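Local structure of encapsidation protein (Bacillus phage phi29, 5HD9) at residues Ser96-Glu101 with Leu134-Asp139; Val49-Pro54 with Pro128-Ala133; Gln7-Tyr12 with Asp182-Ile187; Arg80-Asp85 with Gly90-Leu95. The protein is the DNA packaging ATPase of the phage, here its N-terminal ASCE domain, and probably uses ATP to drive viral DNA into the capsid. All blocks are in the same frame, centred on the assembly; numbering follows the deposited sequence.

Contact 1: Ser96-Glu101 with Leu134-Asp139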
loop_
_atom_site.group_PDB
_atom_site.type_symbol
_atom_site.label_atom_id
_atom_site.label_comp_id
_atom_site.label_asym_id
_atom_site.label_seq_id
_atom_site.Cartn_x
_atom_site.Cartn_y
_atom_site.Cartn_z
ATOM N N SER A 96 13.140 5.376 -1.339
ATOM C CA SER A 96 14.375 6.154 -1.385
ATOM C C SER A 96 15.341 5.681 -2.477
ATOM O O SER A 96 16.147 6.467 -2.973
ATOM C CB SER A 96 15.079 6.103 -0.026
ATOM O OG SER A 96 15.403 4.771 0.338
ATOM N N VAL A 97 15.264 4.401 -2.841
ATOM C CA VAL A 97 16.170 3.831 -3.843
ATOM C C VAL A 97 15.423 3.251 -5.042
ATOM O O VAL A 97 15.891 2.301 -5.672
ATOM C CB VAL A 97 17.059 2.723 -3.235
ATOM C CG1 VAL A 97 17.960 3.301 -2.149
ATOM C CG2 VAL A 97 16.197 1.564 -2.711
ATOM N N TRP A 98 14.266 3.825 -5.359
ATOM C CA TRP A 98 13.451 3.332 -6.468
ATOM C C TRP A 98 14.196 3.406 -7.801
ATOM O O TRP A 98 14.025 2.537 -8.656
ATOM C CB TRP A 98 12.136 4.114 -6.565
ATOM C CG TRP A 98 11.439 3.930 -7.885
ATOM C CD1 TRP A 98 11.084 4.909 -8.768
ATOM C CD2 TRP A 98 11.038 2.690 -8.478
ATOM N NE1 TRP A 98 10.478 4.353 -9.871
ATOM C CE2 TRP A 98 10.441 2.991 -9.718
ATOM C CE3 TRP A 98 11.126 1.352 -8.082
ATOM C CZ2 TRP A 98 9.930 2.007 -10.561
ATOM C CZ3 TRP A 98 10.618 0.376 -8.919
ATOM C CH2 TRP A 98 10.028 0.708 -10.143
ATOM N N GLN A 99 15.027 4.429 -7.972
ATOM C CA GLN A 99 15.766 4.606 -9.222
ATOM C C GLN A 99 16.614 3.375 -9.541
ATOM O O GLN A 99 16.729 2.977 -10.700
ATOM C CB GLN A 99 16.648 5.862 -9.164
ATOM C CG GLN A 99 17.928 5.741 -8.332
ATOM C CD GLN A 99 17.660 5.549 -6.851
ATOM O OE1 GLN A 99 16.655 6.028 -6.321
ATOM N NE2 GLN A 99 18.563 4.846 -6.172
ATOM N N SER A 100 17.189 2.766 -8.507
ATOM C CA SER A 100 18.046 1.594 -8.679
ATOM C C SER A 100 17.234 0.323 -8.909
ATOM O O SER A 100 17.727 -0.638 -9.500
ATOM C CB SER A 100 18.948 1.408 -7.457
ATOM O OG SER A 100 20.021 2.331 -7.468
ATOM N N GLU A 101 15.991 0.321 -8.441
ATOM C CA GLU A 101 15.137 -0.856 -8.549
ATOM C C GLU A 101 14.479 -0.962 -9.927
ATOM O O GLU A 101 13.866 -1.977 -10.252
ATOM C CB GLU A 101 14.063 -0.827 -7.457
ATOM C CG GLU A 101 14.624 -0.839 -6.041
ATOM C CD GLU A 101 15.346 -2.130 -5.713
ATOM O OE1 GLU A 101 14.680 -3.184 -5.654
ATOM O OE2 GLU A 101 16.580 -2.093 -5.517
ATOM N N LEU A 134 6.967 8.290 -6.360
ATOM C CA LEU A 134 5.905 7.292 -6.273
ATOM C C LEU A 134 5.152 7.245 -7.587
ATOM O O LEU A 134 4.820 6.175 -8.092
ATOM C CB LEU A 134 4.928 7.598 -5.135
ATOM C CG LEU A 134 3.822 6.548 -4.956
ATOM C CD1 LEU A 134 4.414 5.224 -4.509
ATOM C CD2 LEU A 134 2.760 7.013 -3.975
ATOM N N LEU A 135 4.884 8.422 -8.133
ATOM C CA LEU A 135 4.208 8.529 -9.409
ATOM C C LEU A 135 4.992 7.793 -10.496
ATOM O O LEU A 135 4.413 7.044 -11.280
ATOM C CB LEU A 135 4.015 10.000 -9.769
ATOM C CG LEU A 135 2.814 10.706 -9.131
ATOM C CD1 LEU A 135 2.792 12.179 -9.516
ATOM C CD2 LEU A 135 1.489 10.047 -9.512
ATOM N N ASN A 136 6.308 7.982 -10.529
ATOM C CA ASN A 136 7.146 7.279 -11.494
ATOM C C ASN A 136 7.072 5.766 -11.297
ATOM O O ASN A 136 6.987 5.008 -12.264
ATOM C CB ASN A 136 8.600 7.745 -11.392
ATOM C CG ASN A 136 9.508 7.042 -12.386
ATOM O OD1 ASN A 136 10.195 6.082 -12.043
ATOM N ND2 ASN A 136 9.510 7.515 -13.628
ATOM N N LEU A 137 7.101 5.336 -10.040
ATOM C CA LEU A 137 6.979 3.922 -9.706
ATOM C C LEU A 137 5.665 3.362 -10.246
ATOM O O LEU A 137 5.642 2.290 -10.848
ATOM C CB LEU A 137 7.070 3.724 -8.190
ATOM C CG LEU A 137 7.194 2.299 -7.640
ATOM C CD1 LEU A 137 7.807 2.340 -6.252
ATOM C CD2 LEU A 137 5.856 1.584 -7.581
HETATM N N MSE A 138 4.580 4.102 -10.042
HETATM C CA MSE A 138 3.257 3.668 -10.478
HETATM C C MSE A 138 3.169 3.531 -11.997
HETATM O O MSE A 138 2.706 2.509 -12.505
HETATM C CB MSE A 138 2.191 4.647 -9.977
HETATM C CG MSE A 138 2.005 4.608 -8.473
HETATM SE SE MSE A 138 0.833 6.007 -7.803
HETATM C CE MSE A 138 -0.785 5.479 -8.745
ATOM N N ASP A 139 3.610 4.550 -12.726
ATOM C CA ASP A 139 3.568 4.490 -14.184
ATOM C C ASP A 139 4.470 3.380 -14.713
ATOM O O ASP A 139 4.177 2.775 -15.744
ATOM C CB ASP A 139 3.984 5.824 -14.807
ATOM C CG ASP A 139 2.816 6.578 -15.431
ATOM O OD1 ASP A 139 1.804 5.957 -15.822
ATOM O OD2 ASP A 139 2.922 7.812 -15.549
#
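The indole of Trp98 meets 134-139 of helix 130-141 in two ways, with one face and with its N-H edge. Leu137 covers the face: its CG stands 3.8 Å from the centroid of the six-membered ring and only 5° off the ring normal, a CH-pi contact placed almost exactly over the centre. CB and CD1 of Leu137 extend the cover, CB lying 3.8 Å from Trp98 CE2 and CD1 3.9 Å from Trp98 CE3. At the edge, Trp98 NE1 donates to Asn136 OD1 over 2.8 Å. The acceptor lies close to the indole plane, and the donor reaches a lone pair of OD1 in the carbonyl plane, although indole and amide planes stand 59° apart. The short, weakly bonded helix about 98-101 comes soon after strand 87-94, and the tryptophan bridges from it to helix 130-141, which packs on the central sheet of this P-loop-type ASCE domain; Leu137 also touches Ile112 of strand 109-115. Asn136 extends its amide across to the indole because CG is anti to the backbone N (chi1 -180°). Lys102 NZ is a second donor to Asn136 OD1, so two N-H groups grip one oxygen.

Contact 2: Val49-Pro54 with Pro128-Ala133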
loop_
_atom_site.group_PDB
_atom_site.type_symbol
_atom_site.label_atom_id
_atom_site.label_comp_id
_atom_site.label_asym_id
_atom_site.label_seq_id
_atom_site.Cartn_x
_atom_site.Cartn_y
_atom_site.Cartn_z
ATOM N N VAL A 49 5.663 -0.917 -0.556
ATOM C CA VAL A 49 6.559 0.228 -0.507
ATOM C C VAL A 49 6.653 0.779 0.909
ATOM O O VAL A 49 5.647 0.932 1.605
ATOM C CB VAL A 49 6.091 1.351 -1.458
ATOM C CG1 VAL A 49 7.034 2.551 -1.399
ATOM C CG2 VAL A 49 5.990 0.827 -2.883
ATOM N N ARG A 50 7.884 1.048 1.327
ATOM C CA ARG A 50 8.155 1.836 2.518
ATOM C C ARG A 50 9.116 2.940 2.098
ATOM O O ARG A 50 9.827 2.793 1.108
ATOM C CB ARG A 50 8.741 0.971 3.635
ATOM C CG ARG A 50 7.824 -0.168 4.084
ATOM C CD ARG A 50 6.553 0.356 4.741
ATOM N NE ARG A 50 6.847 1.075 5.980
ATOM C CZ ARG A 50 6.844 0.528 7.194
ATOM N NH1 ARG A 50 6.548 -0.757 7.363
ATOM N NH2 ARG A 50 7.137 1.274 8.248
ATOM N N ARG A 51 9.124 4.048 2.828
ATOM C CA ARG A 51 9.906 5.210 2.420
ATOM C C ARG A 51 11.405 4.941 2.474
ATOM O O ARG A 51 12.123 5.184 1.499
ATOM C CB ARG A 51 9.565 6.413 3.296
ATOM C CG ARG A 51 10.397 7.648 2.999
ATOM C CD ARG A 51 9.842 8.872 3.706
ATOM N NE ARG A 51 8.560 9.273 3.133
ATOM C CZ ARG A 51 7.366 8.960 3.631
ATOM N NH1 ARG A 51 7.252 8.247 4.745
ATOM N NH2 ARG A 51 6.272 9.372 3.007
ATOM N N TYR A 52 11.869 4.436 3.614
ATOM C CA TYR A 52 13.295 4.236 3.842
ATOM C C TYR A 52 13.636 2.773 4.121
ATOM O O TYR A 52 12.797 1.999 4.580
ATOM C CB TYR A 52 13.767 5.117 5.000
ATOM C CG TYR A 52 13.661 6.599 4.717
ATOM C CD1 TYR A 52 14.288 7.161 3.613
ATOM C CD2 TYR A 52 12.949 7.439 5.563
ATOM C CE1 TYR A 52 14.198 8.515 3.351
ATOM C CE2 TYR A 52 12.853 8.794 5.309
ATOM C CZ TYR A 52 13.479 9.327 4.201
ATOM O OH TYR A 52 13.388 10.676 3.943
ATOM N N LYS A 53 14.885 2.415 3.844
ATOM C CA LYS A 53 15.367 1.043 3.991
ATOM C C LYS A 53 15.176 0.422 5.383
ATOM O O LYS A 53 14.810 -0.748 5.483
ATOM C CB LYS A 53 16.852 0.982 3.622
ATOM C CG LYS A 53 17.119 1.240 2.154
ATOM C CD LYS A 53 18.584 1.046 1.815
ATOM C CE LYS A 53 18.752 0.536 0.395
ATOM N NZ LYS A 53 20.184 0.412 -0.010
ATOM N N PRO A 54 15.448 1.179 6.462
ATOM C CA PRO A 54 15.291 0.556 7.782
ATOM C C PRO A 54 13.869 0.094 8.078
ATOM O O PRO A 54 13.672 -0.788 8.915
ATOM C CB PRO A 54 15.708 1.674 8.746
ATOM C CG PRO A 54 15.534 2.925 7.963
ATOM C CD PRO A 54 15.950 2.557 6.584
ATOM N N PRO A 128 13.029 14.250 -1.274
ATOM C CA PRO A 128 12.792 15.359 -2.209
ATOM C C PRO A 128 12.050 14.911 -3.467
ATOM O O PRO A 128 12.445 13.925 -4.089
ATOM C CB PRO A 128 14.205 15.857 -2.552
ATOM C CG PRO A 128 15.166 14.885 -1.925
ATOM C CD PRO A 128 14.433 14.177 -0.838
ATOM N N ASN A 129 10.989 15.630 -3.826
ATOM C CA ASN A 129 10.141 15.251 -4.953
ATOM C C ASN A 129 9.680 13.806 -4.814
ATOM O O ASN A 129 9.677 13.043 -5.781
ATOM C CB ASN A 129 10.884 15.446 -6.276
ATOM C CG ASN A 129 11.343 16.876 -6.479
ATOM O OD1 ASN A 129 12.265 17.344 -5.812
ATOM N ND2 ASN A 129 10.705 17.576 -7.409
ATOM N N GLU A 130 9.301 13.440 -3.595
ATOM C CA GLU A 130 8.867 12.083 -3.293
ATOM C C GLU A 130 7.610 11.700 -4.062
ATOM O O GLU A 130 7.477 10.565 -4.512
ATOM C CB GLU A 130 8.616 11.930 -1.793
ATOM C CG GLU A 130 8.179 10.544 -1.376
ATOM C CD GLU A 130 7.893 10.455 0.105
ATOM O OE1 GLU A 130 6.813 9.946 0.477
ATOM O OE2 GLU A 130 8.751 10.895 0.901
ATOM N N VAL A 131 6.685 12.642 -4.210
ATOM C CA VAL A 131 5.417 12.339 -4.866
ATOM C C VAL A 131 5.671 11.959 -6.321
ATOM O O VAL A 131 5.054 11.030 -6.841
ATOM C CB VAL A 131 4.437 13.525 -4.793
ATOM C CG1 VAL A 131 3.122 13.181 -5.482
ATOM C CG2 VAL A 131 4.184 13.910 -3.344
ATOM N N SER A 132 6.593 12.667 -6.965
ATOM C CA SER A 132 6.999 12.332 -8.326
ATOM C C SER A 132 7.629 10.940 -8.380
ATOM O O SER A 132 7.435 10.200 -9.347
ATOM C CB SER A 132 7.982 13.375 -8.866
ATOM O OG SER A 132 7.356 14.639 -8.989
ATOM N N ALA A 133 8.375 10.581 -7.339
ATOM C CA ALA A 133 9.011 9.266 -7.281
ATOM C C ALA A 133 7.972 8.145 -7.223
ATOM O O ALA A 133 8.086 7.154 -7.949
ATOM C CB ALA A 133 9.952 9.177 -6.082
#
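Arg51 and Glu130 join through a two-pronged salt bridge, which makes up the direct contact between 49-54 and 128-133. Its hydrogen bonds run side-on, one nitrogen to each oxygen. Arg51 NE donates to Glu130 OE2 over 2.8 Å, nearly straight at 174° and within the guanidinium plane, but it meets the syn side of that oxygen from out of the carboxylate plane. Arg51 NH2 reaches the syn lone pair of Glu130 OE1 over 2.7 Å along a more bent path, 147°. This unevenness goes with a 42° angle between guanidinium and carboxylate planes. Glu130 spans the gap with a fully extended chain, whereas Arg51 bends at chi3 to present its NE side. Among apolar contacts, Arg51 CG lies over the centre of the Tyr52 ring, 3.5 Å above its plane, and the CG of Glu130 packs on Leu95. Further polar partners complete the pair: Arg51 NH2 also donates to Phe117 O, while Tyr163 OH bonds to Glu130 OE1 and Ile127 N to OE2. Buried at the end of strand 45-50 and the first turn of helix 130-141, the opposite charges probably offset each other, and the added bonds to both carboxylate oxygens would probably favour the ionised glutamate.

Contact 3: Gln7-Tyr12 with Asp182-Ile187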
loop_
_atom_site.group_PDB
_atom_site.type_symbol
_atom_site.label_atom_id
_atom_site.label_comp_id
_atom_site.label_asym_id
_atom_site.label_seq_id
_atom_site.Cartn_x
_atom_site.Cartn_y
_atom_site.Cartn_z
ATOM N N GLN A 7 -13.585 -3.708 1.392
ATOM C CA GLN A 7 -14.451 -3.887 0.228
ATOM C C GLN A 7 -14.981 -2.563 -0.314
ATOM O O GLN A 7 -14.915 -2.314 -1.517
ATOM C CB GLN A 7 -15.628 -4.805 0.562
ATOM C CG GLN A 7 -16.583 -5.028 -0.612
ATOM C CD GLN A 7 -17.800 -5.851 -0.239
ATOM O OE1 GLN A 7 -17.979 -6.971 -0.719
ATOM N NE2 GLN A 7 -18.653 -5.293 0.614
ATOM N N LYS A 8 -15.516 -1.715 0.559
ATOM C CA LYS A 8 -16.107 -0.464 0.095
ATOM C C LYS A 8 -15.047 0.449 -0.507
ATOM O O LYS A 8 -15.264 1.042 -1.562
ATOM C CB LYS A 8 -16.839 0.263 1.224
ATOM C CG LYS A 8 -17.561 1.516 0.740
ATOM C CD LYS A 8 -18.750 1.876 1.616
ATOM C CE LYS A 8 -19.163 3.332 1.426
ATOM N NZ LYS A 8 -20.090 3.800 2.498
HETATM N N MSE A 9 -13.902 0.554 0.164
HETATM C CA MSE A 9 -12.788 1.355 -0.336
HETATM C C MSE A 9 -12.364 0.889 -1.726
HETATM O O MSE A 9 -12.190 1.700 -2.636
HETATM C CB MSE A 9 -11.598 1.284 0.629
HETATM C CG MSE A 9 -10.393 2.125 0.214
HETATM SE SE MSE A 9 -9.093 1.146 -0.879
HETATM C CE MSE A 9 -8.456 -0.121 0.465
ATOM N N LEU A 10 -12.213 -0.422 -1.885
ATOM C CA LEU A 10 -11.773 -1.005 -3.150
ATOM C C LEU A 10 -12.807 -0.832 -4.258
ATOM O O LEU A 10 -12.452 -0.716 -5.432
ATOM C CB LEU A 10 -11.461 -2.491 -2.966
ATOM C CG LEU A 10 -10.220 -2.814 -2.132
ATOM C CD1 LEU A 10 -10.258 -4.260 -1.661
ATOM C CD2 LEU A 10 -8.956 -2.545 -2.930
ATOM N N SER A 11 -14.084 -0.817 -3.882
ATOM C CA SER A 11 -15.167 -0.720 -4.855
ATOM C C SER A 11 -15.142 0.607 -5.613
ATOM O O SER A 11 -15.659 0.697 -6.725
ATOM C CB SER A 11 -16.524 -0.899 -4.163
ATOM O OG SER A 11 -16.828 0.208 -3.336
ATOM N N TYR A 12 -14.545 1.634 -5.014
ATOM C CA TYR A 12 -14.421 2.931 -5.674
ATOM C C TYR A 12 -13.538 2.832 -6.913
ATOM O O TYR A 12 -13.652 3.642 -7.833
ATOM C CB TYR A 12 -13.851 3.977 -4.718
ATOM C CG TYR A 12 -14.873 4.578 -3.781
ATOM C CD1 TYR A 12 -15.625 5.680 -4.162
ATOM C CD2 TYR A 12 -15.087 4.043 -2.517
ATOM C CE1 TYR A 12 -16.557 6.234 -3.316
ATOM C CE2 TYR A 12 -16.020 4.591 -1.662
ATOM C CZ TYR A 12 -16.752 5.687 -2.065
ATOM O OH TYR A 12 -17.687 6.237 -1.220
ATOM N N ASP A 182 -9.784 10.547 -9.433
ATOM C CA ASP A 182 -8.748 9.518 -9.524
ATOM C C ASP A 182 -8.169 9.133 -8.168
ATOM O O ASP A 182 -7.215 8.354 -8.098
ATOM C CB ASP A 182 -7.614 9.985 -10.440
ATOM C CG ASP A 182 -7.989 9.919 -11.902
ATOM O OD1 ASP A 182 -8.134 8.794 -12.425
ATOM O OD2 ASP A 182 -8.134 10.988 -12.527
ATOM N N ALA A 183 -8.745 9.665 -7.094
ATOM C CA ALA A 183 -8.225 9.395 -5.761
ATOM C C ALA A 183 -9.332 9.279 -4.716
ATOM O O ALA A 183 -10.458 9.727 -4.928
ATOM C CB ALA A 183 -7.230 10.472 -5.358
ATOM N N LEU A 184 -8.981 8.677 -3.585
ATOM C CA LEU A 184 -9.922 8.406 -2.511
ATOM C C LEU A 184 -9.209 8.505 -1.165
ATOM O O LEU A 184 -8.103 7.992 -1.008
ATOM C CB LEU A 184 -10.542 7.015 -2.691
ATOM C CG LEU A 184 -11.422 6.479 -1.561
ATOM C CD1 LEU A 184 -12.668 7.331 -1.416
ATOM C CD2 LEU A 184 -11.789 5.026 -1.816
ATOM N N ILE A 185 -9.839 9.176 -0.205
ATOM C CA ILE A 185 -9.321 9.240 1.158
ATOM C C ILE A 185 -10.324 8.596 2.104
ATOM O O ILE A 185 -11.462 9.058 2.214
ATOM C CB ILE A 185 -9.040 10.696 1.604
ATOM C CG1 ILE A 185 -7.954 11.315 0.722
ATOM C CG2 ILE A 185 -8.606 10.740 3.076
ATOM C CD1 ILE A 185 -7.756 12.808 0.931
ATOM N N GLU A 186 -9.899 7.527 2.775
ATOM C CA GLU A 186 -10.739 6.851 3.756
ATOM C C GLU A 186 -10.234 7.109 5.169
ATOM O O GLU A 186 -9.042 7.000 5.439
ATOM C CB GLU A 186 -10.792 5.341 3.502
ATOM C CG GLU A 186 -11.796 4.621 4.407
ATOM C CD GLU A 186 -11.783 3.121 4.230
ATOM O OE1 GLU A 186 -10.785 2.593 3.696
ATOM O OE2 GLU A 186 -12.774 2.468 4.626
ATOM N N ILE A 187 -11.152 7.459 6.061
ATOM C CA ILE A 187 -10.851 7.560 7.483
ATOM C C ILE A 187 -11.706 6.527 8.210
ATOM O O ILE A 187 -12.835 6.815 8.603
ATOM C CB ILE A 187 -11.114 8.975 8.030
ATOM C CG1 ILE A 187 -10.227 9.987 7.301
ATOM C CG2 ILE A 187 -10.824 9.029 9.524
ATOM C CD1 ILE A 187 -10.615 11.432 7.514
HETATM O O HOH W 1 -13.536 0.177 3.228
#
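Leu184 fits against Met9 and Tyr12 of 7-12 with both of its methyls, the close-packed half of this contact. CD1 sits over the face of the Tyr12 ring, 4.1 Å from its centroid and 6° off the normal, in a CH-pi contact. Leu184 CD2, on the same side of the ring but displaced toward its CG-CD2 edge, comes to 3.5 Å from Tyr12 CD2, and also touches Met9 CG at 3.8 Å. With CG of Tyr12 anti to the carbonyl carbon (chi1 -81°), the Tyr12 and Leu184 side chains cross at about a right angle, the ring face turned to CD1. The other half is polar and looser. Glu186, stretched out from the strand, brings OE1 to 3.4 Å from Met9 CB, a van der Waals touch, and its link to the helix backbone passes through a water. That water accepts from Met9 N at 3.1 Å and donates to Glu186 OE2 at 2.8 Å, tying the backbone N-H of Met9 to the carboxylate. Both oxygens have further partners: OE1 hydrogen-bonds with Tyr4 OH and OE2 forms a salt bridge with Arg176. The N-terminal helix thus lies on the sheet where strand 183-186 runs between strands 16-19 and 177-179: Leu184 and Glu186 both touch Phe177, whose ring meets that of Tyr12, and Met9 extends over Asn17 and Ile151.

Contact 4: Arg80-Asp85 with Gly90-Leu95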
loop_
_atom_site.group_PDB
_atom_site.type_symbol
_atom_site.label_atom_id
_atom_site.label_comp_id
_atom_site.label_asym_id
_atom_site.label_seq_id
_atom_site.Cartn_x
_atom_site.Cartn_y
_atom_site.Cartn_z
ATOM N N ARG A 80 14.358 -8.866 -0.563
ATOM C CA ARG A 80 13.208 -7.969 -0.619
ATOM C C ARG A 80 12.182 -8.425 -1.662
ATOM O O ARG A 80 11.475 -7.605 -2.243
ATOM C CB ARG A 80 13.671 -6.537 -0.923
ATOM C CG ARG A 80 14.299 -5.823 0.266
ATOM C CD ARG A 80 14.478 -4.332 0.009
ATOM N NE ARG A 80 15.551 -4.050 -0.944
ATOM C CZ ARG A 80 15.382 -3.834 -2.248
ATOM N NH1 ARG A 80 14.173 -3.854 -2.799
ATOM N NH2 ARG A 80 16.441 -3.586 -3.008
ATOM N N ARG A 81 12.101 -9.734 -1.889
ATOM C CA ARG A 81 11.158 -10.288 -2.856
ATOM C C ARG A 81 10.251 -11.335 -2.224
ATOM O O ARG A 81 10.667 -12.093 -1.347
ATOM C CB ARG A 81 11.902 -10.893 -4.042
ATOM C CG ARG A 81 12.724 -9.878 -4.813
ATOM C CD ARG A 81 13.178 -10.422 -6.157
ATOM N NE ARG A 81 14.027 -9.469 -6.867
ATOM C CZ ARG A 81 15.343 -9.359 -6.706
ATOM N NH1 ARG A 81 15.988 -10.147 -5.853
ATOM N NH2 ARG A 81 16.020 -8.457 -7.403
ATOM N N PHE A 82 9.008 -11.367 -2.697
ATOM C CA PHE A 82 7.975 -12.229 -2.144
ATOM C C PHE A 82 7.645 -13.357 -3.110
ATOM O O PHE A 82 7.445 -13.120 -4.303
ATOM C CB PHE A 82 6.716 -11.415 -1.841
ATOM C CG PHE A 82 6.939 -10.288 -0.868
ATOM C CD1 PHE A 82 7.501 -10.524 0.377
ATOM C CD2 PHE A 82 6.595 -8.987 -1.204
ATOM C CE1 PHE A 82 7.707 -9.487 1.270
ATOM C CE2 PHE A 82 6.799 -7.950 -0.317
ATOM C CZ PHE A 82 7.356 -8.198 0.921
ATOM N N TYR A 83 7.583 -14.578 -2.585
ATOM C CA TYR A 83 7.272 -15.753 -3.391
ATOM C C TYR A 83 6.067 -16.495 -2.829
ATOM O O TYR A 83 5.937 -16.659 -1.615
ATOM C CB TYR A 83 8.479 -16.691 -3.460
ATOM C CG TYR A 83 9.717 -16.016 -3.985
ATOM C CD1 TYR A 83 10.474 -15.187 -3.171
ATOM C CD2 TYR A 83 10.124 -16.196 -5.301
ATOM C CE1 TYR A 83 11.603 -14.557 -3.648
ATOM C CE2 TYR A 83 11.255 -15.571 -5.788
ATOM C CZ TYR A 83 11.990 -14.752 -4.958
ATOM O OH TYR A 83 13.116 -14.125 -5.439
ATOM N N ILE A 84 5.190 -16.936 -3.725
ATOM C CA ILE A 84 4.033 -17.734 -3.350
ATOM C C ILE A 84 4.034 -19.020 -4.165
ATOM O O ILE A 84 3.965 -18.986 -5.393
ATOM C CB ILE A 84 2.716 -16.963 -3.561
ATOM C CG1 ILE A 84 2.723 -15.698 -2.701
ATOM C CG2 ILE A 84 1.515 -17.855 -3.233
ATOM C CD1 ILE A 84 1.461 -14.864 -2.778
ATOM N N ASP A 85 4.119 -20.148 -3.465
ATOM C CA ASP A 85 4.218 -21.460 -4.099
ATOM C C ASP A 85 5.370 -21.510 -5.104
ATOM O O ASP A 85 5.269 -22.147 -6.153
ATOM C CB ASP A 85 2.901 -21.826 -4.786
ATOM C CG ASP A 85 1.744 -21.944 -3.806
ATOM O OD1 ASP A 85 1.975 -22.383 -2.660
ATOM O OD2 ASP A 85 0.606 -21.592 -4.181
ATOM N N GLY A 90 5.675 -10.791 -5.537
ATOM C CA GLY A 90 5.784 -9.394 -5.163
ATOM C C GLY A 90 7.175 -8.923 -4.800
ATOM O O GLY A 90 8.119 -9.713 -4.737
ATOM N N TRP A 91 7.280 -7.617 -4.558
ATOM C CA TRP A 91 8.535 -6.961 -4.218
ATOM C C TRP A 91 8.345 -6.005 -3.050
ATOM O O TRP A 91 7.303 -5.358 -2.934
ATOM C CB TRP A 91 9.085 -6.170 -5.409
ATOM C CG TRP A 91 9.362 -6.974 -6.638
ATOM C CD1 TRP A 91 10.572 -7.454 -7.049
ATOM C CD2 TRP A 91 8.413 -7.381 -7.626
ATOM N NE1 TRP A 91 10.434 -8.137 -8.232
ATOM C CE2 TRP A 91 9.113 -8.107 -8.609
ATOM C CE3 TRP A 91 7.032 -7.202 -7.778
ATOM C CZ2 TRP A 91 8.488 -8.655 -9.721
ATOM C CZ3 TRP A 91 6.412 -7.747 -8.885
ATOM C CH2 TRP A 91 7.139 -8.465 -9.842
ATOM N N ALA A 92 9.361 -5.914 -2.199
ATOM C CA ALA A 92 9.440 -4.856 -1.199
ATOM C C ALA A 92 10.430 -3.809 -1.697
ATOM O O ALA A 92 11.581 -4.134 -1.984
ATOM C CB ALA A 92 9.868 -5.409 0.150
ATOM N N ILE A 93 9.981 -2.561 -1.807
ATOM C CA ILE A 93 10.805 -1.498 -2.379
ATOM C C ILE A 93 10.925 -0.305 -1.437
ATOM O O ILE A 93 9.914 0.261 -1.027
ATOM C CB ILE A 93 10.229 -1.025 -3.735
ATOM C CG1 ILE A 93 10.385 -2.146 -4.766
ATOM C CG2 ILE A 93 10.925 0.257 -4.207
ATOM C CD1 ILE A 93 9.935 -1.798 -6.167
ATOM N N PRO A 94 12.167 0.088 -1.096
ATOM C CA PRO A 94 12.326 1.365 -0.402
ATOM C C PRO A 94 12.218 2.500 -1.408
ATOM O O PRO A 94 12.994 2.524 -2.362
ATOM C CB PRO A 94 13.737 1.281 0.202
ATOM C CG PRO A 94 14.269 -0.101 -0.154
ATOM C CD PRO A 94 13.470 -0.562 -1.323
ATOM N N LEU A 95 11.269 3.410 -1.215
ATOM C CA LEU A 95 11.042 4.481 -2.179
ATOM C C LEU A 95 12.298 5.331 -2.368
ATOM O O LEU A 95 12.509 5.915 -3.429
ATOM C CB LEU A 95 9.867 5.357 -1.734
ATOM C CG LEU A 95 9.329 6.378 -2.743
ATOM C CD1 LEU A 95 8.947 5.729 -4.065
ATOM C CD2 LEU A 95 8.131 7.100 -2.149
#
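Arg80 and Ala92 are joined by two hydrogen bonds: Ala92 N donates to Arg80 O over 2.7 Å, and Arg80 NH1 returns one to Ala92 O, also 2.7 Å. The second lies in both the carbonyl and the guanidinium planes. Farther along, Phe82 and Gly90 form an antiparallel hydrogen-bonded pair, with Phe82 N to Gly90 O at 2.8 Å and Gly90 N to Phe82 O longer at 3.2 Å. Between them Arg81 and Trp91 make a non-hydrogen-bonded pair, and Arg81 CG lies 3.9 Å from Trp91 CD1, with guanidinium and indole planes steeply inclined at 80°. On the other face the Phe82 ring brings CZ to 3.8 Å from Ala92 CB, and the lack of a side chain on Gly90 lets the ring lie close over the backbone there. Pro94 CD covers a guanidinium face of Arg80, 3.7 Å from Arg80 NH1 and offset toward the rim. A bend at chi3 (-72°) turns this guanidinium back toward Ala92 O, and its NH2 forms a salt bridge with Glu101. Behind the first shell, Tyr62 stacks on Phe82, and Tyr106 meets Trp91 edge-to-face. Strands 81-84 and 87-94 form an antiparallel beta hairpin, the N-to-C directions of the segments 161° apart, that continues the main sheet: strand 75-78 flanks it as an outermost strand, and strand 45-50 lies parallel to 87-94 on the inner side.

Overall arrangement
All four contacts are largely buried, yet their chemistry differs with their place. Contacts 1 and 2 share helix 130-141 and lie about 8 Å apart, centre to centre: one rests on an indole, the other on paired charges. Contact 4 is the main-chain ladder of a hairpin toward one end of the sheet, and touches both: a salt bridge ties it to contact 1, and backbone atoms of Arg50 in contact 2 probably hydrogen-bond to Ile93 and Leu95. Contact 3 stands apart on the same sheet, across the chain's centre from contact 4, about 24 Å away between centres; it combines apolar packing with a water bridge. Contact 1 joins two helices, whereas the others involve strands of the sheet.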